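Local coordinates for protein endoglucanase FnCel5A (Fervidobacterium nodosum, PDB 3NCO) that probably hydrolyses internal beta-1,4-glucosidic linkages of cellulose, as a family 5 glycoside hydrolase built on a TIM barrel, at residues 24-29 and 38-43; 58-63 and 98-103. One frame throughout, in Å; residues are numbered along the deposited sequence.

Contact 1 (24-29 and 38-43)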
ATOM      1  N   ILE A  24       3.009  -8.311   0.381  1.00 15.07           N
ATOM      2  CA  ILE A  24       1.544  -8.488   0.444  1.00 15.79           C
ATOM      3  C   ILE A  24       0.932  -7.518   1.453  1.00 16.35           C
ATOM      4  O   ILE A  24       1.586  -7.101   2.403  1.00 17.49           O
ATOM      5  CB  ILE A  24       1.225  -9.960   0.750  1.00 16.49           C
ATOM      6  CG1 ILE A  24      -0.258 -10.403   0.440  1.00 17.75           C
ATOM      7  CG2 ILE A  24       1.694 -10.309   2.190  1.00 15.19           C
ATOM      8  CD1 ILE A  24      -0.410 -11.843   0.556  1.00 21.17           C
ATOM      9  N   ASN A  25      -0.324  -7.122   1.204  1.00 14.82           N
ATOM     10  CA  ASN A  25      -1.047  -6.244   2.098  1.00 16.81           C
ATOM     11  C   ASN A  25      -1.794  -7.075   3.113  1.00 18.40           C
ATOM     12  O   ASN A  25      -2.496  -8.027   2.739  1.00 18.32           O
ATOM     13  CB  ASN A  25      -2.089  -5.465   1.300  1.00 16.57           C
ATOM     14  CG  ASN A  25      -1.488  -4.300   0.530  1.00 17.88           C
ATOM     15  OD1 ASN A  25      -1.389  -3.211   1.075  1.00 12.49           O
ATOM     16  ND2 ASN A  25      -1.036  -4.519  -0.690  1.00 13.27           N
HETATM   17  N   MSE A  26      -1.668  -6.630   4.365  1.00 19.24           N
HETATM   18  CA  MSE A  26      -2.374  -7.285   5.477  1.00 19.11           C
HETATM   19  C   MSE A  26      -3.528  -6.355   5.800  1.00 21.94           C
HETATM   20  O   MSE A  26      -3.488  -5.559   6.760  1.00 22.55           O
HETATM   21  CB  MSE A  26      -1.362  -7.614   6.590  1.00 22.00           C
HETATM   22  CG  MSE A  26      -0.848  -9.165   6.399  1.00 15.89           C
HETATM   23 SE   MSE A  26      -2.551  -9.966   7.560  1.00 33.96          SE
HETATM   24  CE  MSE A  26      -4.273  -9.363   7.072  1.00 31.16           C
ATOM     25  N   GLY A  27      -4.511  -6.449   4.915  1.00 21.70           N
ATOM     26  CA  GLY A  27      -5.684  -5.573   4.842  1.00 21.82           C
ATOM     27  C   GLY A  27      -6.992  -6.092   5.434  1.00 20.68           C
ATOM     28  O   GLY A  27      -7.136  -7.297   5.753  1.00 22.81           O
ATOM     29  N   ASN A  28      -7.945  -5.154   5.496  1.00 20.04           N
ATOM     30  CA  ASN A  28      -9.259  -5.366   6.097  1.00 19.92           C
ATOM     31  C   ASN A  28      -9.194  -5.582   7.594  1.00 19.02           C
ATOM     32  O   ASN A  28     -10.140  -6.141   8.156  1.00 17.33           O
ATOM     33  CB  ASN A  28      -9.969  -6.572   5.434  1.00 20.33           C
ATOM     34  CG  ASN A  28     -10.690  -6.201   4.142  1.00 24.70           C
ATOM     35  OD1 ASN A  28     -10.108  -5.648   3.234  1.00 25.78           O
ATOM     36  ND2 ASN A  28     -11.955  -6.571   4.048  1.00 30.53           N
ATOM     37  N   ALA A  29      -8.082  -5.157   8.218  1.00 17.86           N
ATOM     38  CA  ALA A  29      -7.849  -5.382   9.628  1.00 16.74           C
ATOM     39  C   ALA A  29      -7.697  -4.040  10.377  1.00 16.81           C
ATOM     40  O   ALA A  29      -8.691  -3.509  10.892  1.00 17.30           O
ATOM     41  CB  ALA A  29      -6.613  -6.294   9.869  1.00 16.42           C
ATOM     42  N   TRP A  38     -14.444  -5.968  10.269  1.00 19.03           N
ATOM     43  CA  TRP A  38     -14.650  -6.337   8.891  1.00 20.04           C
ATOM     44  C   TRP A  38     -14.346  -7.807   8.689  1.00 21.86           C
ATOM     45  O   TRP A  38     -14.348  -8.283   7.553  1.00 25.90           O
ATOM     46  CB  TRP A  38     -13.777  -5.464   7.963  1.00 20.34           C
ATOM     47  CG  TRP A  38     -14.214  -3.997   7.895  1.00 19.34           C
ATOM     48  CD1 TRP A  38     -15.375  -3.437   8.397  1.00 22.66           C
ATOM     49  CD2 TRP A  38     -13.548  -2.946   7.193  1.00 20.59           C
ATOM     50  NE1 TRP A  38     -15.451  -2.082   8.073  1.00 22.08           N
ATOM     51  CE2 TRP A  38     -14.342  -1.765   7.330  1.00 22.53           C
ATOM     52  CE3 TRP A  38     -12.355  -2.874   6.462  1.00 22.29           C
ATOM     53  CZ2 TRP A  38     -13.964  -0.533   6.770  1.00 22.06           C
ATOM     54  CZ3 TRP A  38     -12.008  -1.647   5.877  1.00 22.99           C
ATOM     55  CH2 TRP A  38     -12.801  -0.496   6.057  1.00 22.15           C
ATOM     56  N   GLY A  39     -14.127  -8.537   9.776  1.00 21.63           N
ATOM     57  CA  GLY A  39     -13.951  -9.985   9.688  1.00 21.86           C
ATOM     58  C   GLY A  39     -12.503 -10.455   9.613  1.00 20.61           C
ATOM     59  O   GLY A  39     -12.254 -11.655   9.433  1.00 20.58           O
ATOM     60  N   VAL A  40     -11.570  -9.526   9.729  1.00 19.25           N
ATOM     61  CA  VAL A  40     -10.151  -9.889   9.724  1.00 18.02           C
ATOM     62  C   VAL A  40      -9.478  -9.385  10.978  1.00 18.79           C
ATOM     63  O   VAL A  40      -9.671  -8.233  11.398  1.00 19.33           O
ATOM     64  CB  VAL A  40      -9.434  -9.320   8.517  1.00 17.73           C
ATOM     65  CG1 VAL A  40      -7.994  -9.841   8.474  1.00 18.81           C
ATOM     66  CG2 VAL A  40     -10.155  -9.722   7.230  1.00 18.25           C
ATOM     67  N   TYR A  41      -8.679 -10.251  11.607  1.00 17.81           N
ATOM     68  CA  TYR A  41      -7.991  -9.831  12.823  1.00 18.53           C
ATOM     69  C   TYR A  41      -6.612 -10.436  12.677  1.00 17.79           C
ATOM     70  O   TYR A  41      -6.505 -11.654  12.429  1.00 18.57           O
ATOM     71  CB  TYR A  41      -8.685 -10.373  14.086  1.00 19.60           C
ATOM     72  CG  TYR A  41      -7.938  -9.952  15.333  1.00 18.38           C
ATOM     73  CD1 TYR A  41      -8.099  -8.671  15.820  1.00 19.79           C
ATOM     74  CD2 TYR A  41      -7.046 -10.832  15.989  1.00 21.67           C
ATOM     75  CE1 TYR A  41      -7.396  -8.223  16.954  1.00 21.88           C
ATOM     76  CE2 TYR A  41      -6.305 -10.388  17.106  1.00 20.09           C
ATOM     77  CZ  TYR A  41      -6.498  -9.084  17.563  1.00 20.30           C
ATOM     78  OH  TYR A  41      -5.818  -8.625  18.681  1.00 27.31           O
ATOM     79  N   ILE A  42      -5.570  -9.619  12.824  1.00 16.14           N
ATOM     80  CA  ILE A  42      -4.200 -10.099  12.548  1.00 16.58           C
ATOM     81  C   ILE A  42      -3.677 -11.043  13.639  1.00 18.48           C
ATOM     82  O   ILE A  42      -3.502 -10.660  14.786  1.00 20.30           O
ATOM     83  CB  ILE A  42      -3.218  -8.922  12.295  1.00 16.99           C
ATOM     84  CG1 ILE A  42      -3.769  -8.016  11.158  1.00 16.23           C
ATOM     85  CG2 ILE A  42      -1.785  -9.490  11.989  1.00 17.56           C
ATOM     86  CD1 ILE A  42      -3.051  -6.734  10.960  1.00 17.03           C
ATOM     87  N   GLU A  43      -3.448 -12.277  13.238  1.00 18.91           N
ATOM     88  CA  GLU A  43      -2.868 -13.291  14.109  1.00 20.24           C
ATOM     89  C   GLU A  43      -1.367 -13.237  13.968  1.00 18.90           C
ATOM     90  O   GLU A  43      -0.844 -13.021  12.878  1.00 20.31           O
ATOM     91  CB  GLU A  43      -3.420 -14.718  13.744  1.00 19.43           C
ATOM     92  CG  GLU A  43      -4.979 -14.821  13.898  1.00 22.95           C
ATOM     93  CD  GLU A  43      -5.630 -16.212  13.470  1.00 26.86           C
ATOM     94  OE1 GLU A  43      -4.879 -17.256  13.437  1.00 36.04           O
ATOM     95  OE2 GLU A  43      -6.915 -16.298  13.209  1.00 28.89           O
TER
HETATM   96  O   HOH W   1     -11.483  -6.354  10.503  1.00 19.11           O

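Contact 2 (58-63 and 98-103)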
ATOM      1  N   VAL A  58       5.539  -6.857   4.131  1.00 16.46           N
ATOM      2  CA  VAL A  58       4.108  -6.740   4.372  1.00 17.26           C
ATOM      3  C   VAL A  58       3.759  -5.277   4.508  1.00 16.58           C
ATOM      4  O   VAL A  58       4.479  -4.506   5.140  1.00 17.01           O
ATOM      5  CB  VAL A  58       3.709  -7.514   5.706  1.00 17.06           C
ATOM      6  CG1 VAL A  58       4.499  -7.079   6.925  1.00 17.24           C
ATOM      7  CG2 VAL A  58       2.227  -7.588   5.913  1.00 21.65           C
ATOM      8  N   ARG A  59       2.634  -4.898   3.889  1.00 16.62           N
ATOM      9  CA  ARG A  59       2.158  -3.539   3.991  1.00 16.05           C
ATOM     10  C   ARG A  59       0.911  -3.577   4.899  1.00 15.36           C
ATOM     11  O   ARG A  59       0.020  -4.366   4.637  1.00 18.65           O
ATOM     12  CB  ARG A  59       1.762  -3.005   2.586  1.00 15.33           C
ATOM     13  CG  ARG A  59       1.075  -1.647   2.688  1.00 15.28           C
ATOM     14  CD  ARG A  59       1.029  -0.984   1.301  1.00 17.07           C
ATOM     15  NE  ARG A  59       0.425   0.351   1.251  1.00 15.91           N
ATOM     16  CZ  ARG A  59      -0.844   0.613   0.936  1.00 15.68           C
ATOM     17  NH1 ARG A  59      -1.721  -0.370   0.712  1.00 14.64           N
ATOM     18  NH2 ARG A  59      -1.219   1.910   0.852  1.00 14.87           N
ATOM     19  N   ILE A  60       0.893  -2.733   5.939  1.00 14.87           N
ATOM     20  CA  ILE A  60      -0.155  -2.778   6.994  1.00 14.30           C
ATOM     21  C   ILE A  60      -0.970  -1.444   6.969  1.00 14.97           C
ATOM     22  O   ILE A  60      -0.541  -0.439   7.518  1.00 15.79           O
ATOM     23  CB  ILE A  60       0.474  -2.977   8.424  1.00 13.88           C
ATOM     24  CG1 ILE A  60       1.456  -4.173   8.437  1.00 14.21           C
ATOM     25  CG2 ILE A  60      -0.595  -3.214   9.479  1.00 16.52           C
ATOM     26  CD1 ILE A  60       2.147  -4.374   9.843  1.00 17.42           C
ATOM     27  N   PRO A  61      -2.172  -1.467   6.370  1.00 15.01           N
ATOM     28  CA  PRO A  61      -3.145  -0.382   6.411  1.00 15.02           C
ATOM     29  C   PRO A  61      -3.577  -0.127   7.883  1.00 15.30           C
ATOM     30  O   PRO A  61      -3.875  -1.078   8.609  1.00 15.29           O
ATOM     31  CB  PRO A  61      -4.284  -0.926   5.536  1.00 14.09           C
ATOM     32  CG  PRO A  61      -3.563  -1.961   4.517  1.00 13.37           C
ATOM     33  CD  PRO A  61      -2.569  -2.600   5.483  1.00 14.87           C
ATOM     34  N   ILE A  62      -3.538   1.145   8.304  1.00 15.59           N
ATOM     35  CA  ILE A  62      -3.902   1.518   9.686  1.00 16.24           C
ATOM     36  C   ILE A  62      -4.769   2.787   9.762  1.00 17.17           C
ATOM     37  O   ILE A  62      -4.359   3.832   9.289  1.00 16.49           O
ATOM     38  CB  ILE A  62      -2.608   1.726  10.555  1.00 16.23           C
ATOM     39  CG1 ILE A  62      -1.673   0.514  10.432  1.00 19.14           C
ATOM     40  CG2 ILE A  62      -2.950   2.094  12.004  1.00 16.83           C
ATOM     41  CD1 ILE A  62      -0.269   0.719  11.088  1.00 18.14           C
ATOM     42  N   ARG A  63      -5.955   2.695  10.382  1.00 16.09           N
ATOM     43  CA  ARG A  63      -6.861   3.847  10.454  1.00 16.45           C
ATOM     44  C   ARG A  63      -6.566   4.546  11.809  1.00 16.43           C
ATOM     45  O   ARG A  63      -7.345   4.495  12.758  1.00 15.77           O
ATOM     46  CB  ARG A  63      -8.320   3.437  10.321  1.00 16.35           C
ATOM     47  CG  ARG A  63      -9.264   4.658  10.298  1.00 16.93           C
ATOM     48  CD  ARG A  63     -10.669   4.255  10.542  1.00 20.43           C
ATOM     49  NE  ARG A  63     -11.128   3.296   9.539  1.00 18.01           N
ATOM     50  CZ  ARG A  63     -12.405   3.240   9.125  1.00 20.86           C
ATOM     51  NH1 ARG A  63     -13.313   4.108   9.605  1.00 23.24           N
ATOM     52  NH2 ARG A  63     -12.761   2.333   8.225  1.00 20.27           N
ATOM     53  N   VAL A  98       8.577  -4.089   6.666  1.00 17.11           N
ATOM     54  CA  VAL A  98       7.222  -3.755   7.083  1.00 16.70           C
ATOM     55  C   VAL A  98       6.959  -2.310   6.678  1.00 16.28           C
ATOM     56  O   VAL A  98       7.818  -1.437   6.954  1.00 17.15           O
ATOM     57  CB  VAL A  98       7.060  -3.896   8.611  1.00 16.84           C
ATOM     58  CG1 VAL A  98       5.638  -3.540   9.009  1.00 14.96           C
ATOM     59  CG2 VAL A  98       7.483  -5.332   9.043  1.00 18.13           C
ATOM     60  N   ILE A  99       5.789  -2.079   6.041  1.00 15.39           N
ATOM     61  CA  ILE A  99       5.374  -0.729   5.650  1.00 15.72           C
ATOM     62  C   ILE A  99       4.133  -0.437   6.494  1.00 16.28           C
ATOM     63  O   ILE A  99       3.172  -1.202   6.442  1.00 16.99           O
ATOM     64  CB  ILE A  99       5.024  -0.673   4.143  1.00 14.78           C
ATOM     65  CG1 ILE A  99       6.247  -0.861   3.203  1.00 14.70           C
ATOM     66  CG2 ILE A  99       4.431   0.701   3.797  1.00 12.80           C
ATOM     67  CD1 ILE A  99       5.888  -1.329   1.822  1.00 18.14           C
ATOM     68  N   ILE A 100       4.177   0.627   7.317  1.00 13.83           N
ATOM     69  CA  ILE A 100       2.963   1.023   8.062  1.00 13.85           C
ATOM     70  C   ILE A 100       2.507   2.384   7.488  1.00 12.47           C
ATOM     71  O   ILE A 100       3.362   3.266   7.258  1.00 12.18           O
ATOM     72  CB  ILE A 100       3.199   1.087   9.623  1.00 13.98           C
ATOM     73  CG1 ILE A 100       4.221   2.206  10.005  1.00 13.87           C
ATOM     74  CG2 ILE A 100       3.509  -0.348  10.281  1.00 16.60           C
ATOM     75  CD1 ILE A 100       4.398   2.309  11.571  1.00 14.70           C
ATOM     76  N   ASN A 101       1.192   2.551   7.308  1.00 13.70           N
ATOM     77  CA  ASN A 101       0.669   3.712   6.555  1.00 12.35           C
ATOM     78  C   ASN A 101      -0.374   4.383   7.500  1.00 13.97           C
ATOM     79  O   ASN A 101      -0.623   3.942   8.619  1.00 13.15           O
ATOM     80  CB  ASN A 101       0.094   3.332   5.128  1.00 14.44           C
ATOM     81  CG  ASN A 101      -1.315   2.696   5.158  1.00 13.13           C
ATOM     82  OD1 ASN A 101      -1.933   2.553   6.239  1.00 17.54           O
ATOM     83  ND2 ASN A 101      -1.826   2.276   3.965  1.00 15.06           N
ATOM     84  N   CYS A 102      -1.016   5.456   7.011  1.00 13.14           N
ATOM     85  CA  CYS A 102      -2.321   5.824   7.519  1.00 13.77           C
ATOM     86  C   CYS A 102      -3.315   5.660   6.363  1.00 14.52           C
ATOM     87  O   CYS A 102      -3.006   5.987   5.215  1.00 15.23           O
ATOM     88  CB  CYS A 102      -2.254   7.274   7.976  1.00 14.76           C
ATOM     89  SG  CYS A 102      -3.776   7.911   8.797  1.00 15.74           S
ATOM     90  N   HIS A 103      -4.512   5.176   6.679  1.00 15.29           N
ATOM     91  CA  HIS A 103      -5.445   4.624   5.695  1.00 15.47           C
ATOM     92  C   HIS A 103      -6.865   4.969   6.169  1.00 16.57           C
ATOM     93  O   HIS A 103      -7.162   5.068   7.385  1.00 17.70           O
ATOM     94  CB  HIS A 103      -5.263   3.118   5.687  1.00 16.91           C
ATOM     95  CG  HIS A 103      -5.519   2.410   4.388  1.00 12.97           C
ATOM     96  ND1 HIS A 103      -6.765   2.082   3.890  1.00 17.48           N
ATOM     97  CD2 HIS A 103      -4.634   1.831   3.559  1.00 11.50           C
ATOM     98  CE1 HIS A 103      -6.627   1.311   2.813  1.00 11.27           C
ATOM     99  NE2 HIS A 103      -5.343   1.177   2.576  1.00 18.89           N
TER

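Contact 1 (24-29 and 38-43)
Val40 packs its whole side chain against the loop Met26 to Ala29. Its CB sits 3.3 Å from Asn28 O, so the branch point rests directly on the peptide carbonyl. Val40 CG1, anti to the backbone N (chi1 -174°), lies beside Gly27 O and 4.0 Å from the CE methyl of selenomethionine Met26; Val40 CG2 lies 3.6 Å from Asn28 CB. Met26 is bent at chi2 and chi3, which brings its end back toward 38-43, where SE also approaches Ile42 CG1. Ile42 CG1 also lies 3.6 Å from Ala29 CB, so the Ile42 side chain touches both Ala29 and Met26. At the other end of the contact the Trp38 indole turns an edge to Asn28, with Asn28 CA close to the ring plane. Here one water joins the backbones: it donates to Asn28 O at 2.7 Å and to Val40 O at 2.8 Å, and accepts from Trp38 N at 3.0 Å. Glu31 receives the amides of Asn28 and Ala29, Glu35 that of Ile42, while Arg304 and Arg83 bond to Gly39 O and Ile42 O; Met26 and Ile42 continue onto helix 44-53. The loop leaving the first barrel strand thus folds back through apolar side-chain contacts, while several of its backbone polar groups are met by a bridging water and by charged side chains.

Contact 2 (58-63 and 98-103)
The strand portions of 58-63 and 98-103 run parallel, their axes 4.7 Å apart at closest and inclined by 16°, with Arg59 in register with Ile99. Val58 O accepts a hydrogen bond from Ile99 N, and Ile99 O one from Ile60 N at 2.8 Å; a weak bond from Asn101 N to Ile60 O follows. Beyond it a side chain continues the ladder. Asn101 CG stands between its own backbone N and carbonyl carbon (chi1 78°), a setting that brings Asn101 OD1 to 3.0 Å from Ile62 N. Asn101 ND2 lies over one face of the Arg59 guanidinium, 3.2 Å from Arg59 NH2, with the two planes 88° apart. Both are donors, so this is a packing contact; the extended Arg59 finds its salt bridges at Glu140 and Glu260. With an alanine here, Ile62 N would probably lose its acceptor and the guanidinium of Arg59 a neighbour packed over one face. Ile62 O accepts a bond from His103 N at 2.9 Å, from above the carbonyl plane, and Pro61 CB makes a CH-pi contact over the imidazole face of His103, 3.7 Å from the centroid. On the opposite face of the sheet from Arg59, Ile60 CD1 meets Val98 CG1 at 3.7 Å. Ile60 and Val98, together with Ile62, pack on helix 78-93, the connection of this beta-alpha-beta unit. Ile100 and Cys102 reach helix 112-130, whereas Ile99 and Asn101 touch Glu140 of the next strand, 137-140.

Contact 1 and contact 2, with centres about 11 Å apart, meet where strand 22-25 of contact 1 pairs with strand 57-60 of contact 2. Arg59 joins them through its backbone: its N is 2.9 Å from Ile24 O and its O is 2.8 Å from Met26 N, both probable hydrogen bonds. Its NH1 also bonds to Asn25 OD1. Farther along, Met26 O packs 3.4 Å from Pro61 CD, and Trp38 CZ2 lies 3.4 Å from Arg63 NH2. Segments 24-29, 58-63 and 98-103 all run on past the C-terminal ends of their barrel strands, and 38-43 packs against the first of these extensions. TIM-barrel glycosidases carry the active site at this end, consistent with Arg59, Asn101 and His103 lying near the catalytic cleft.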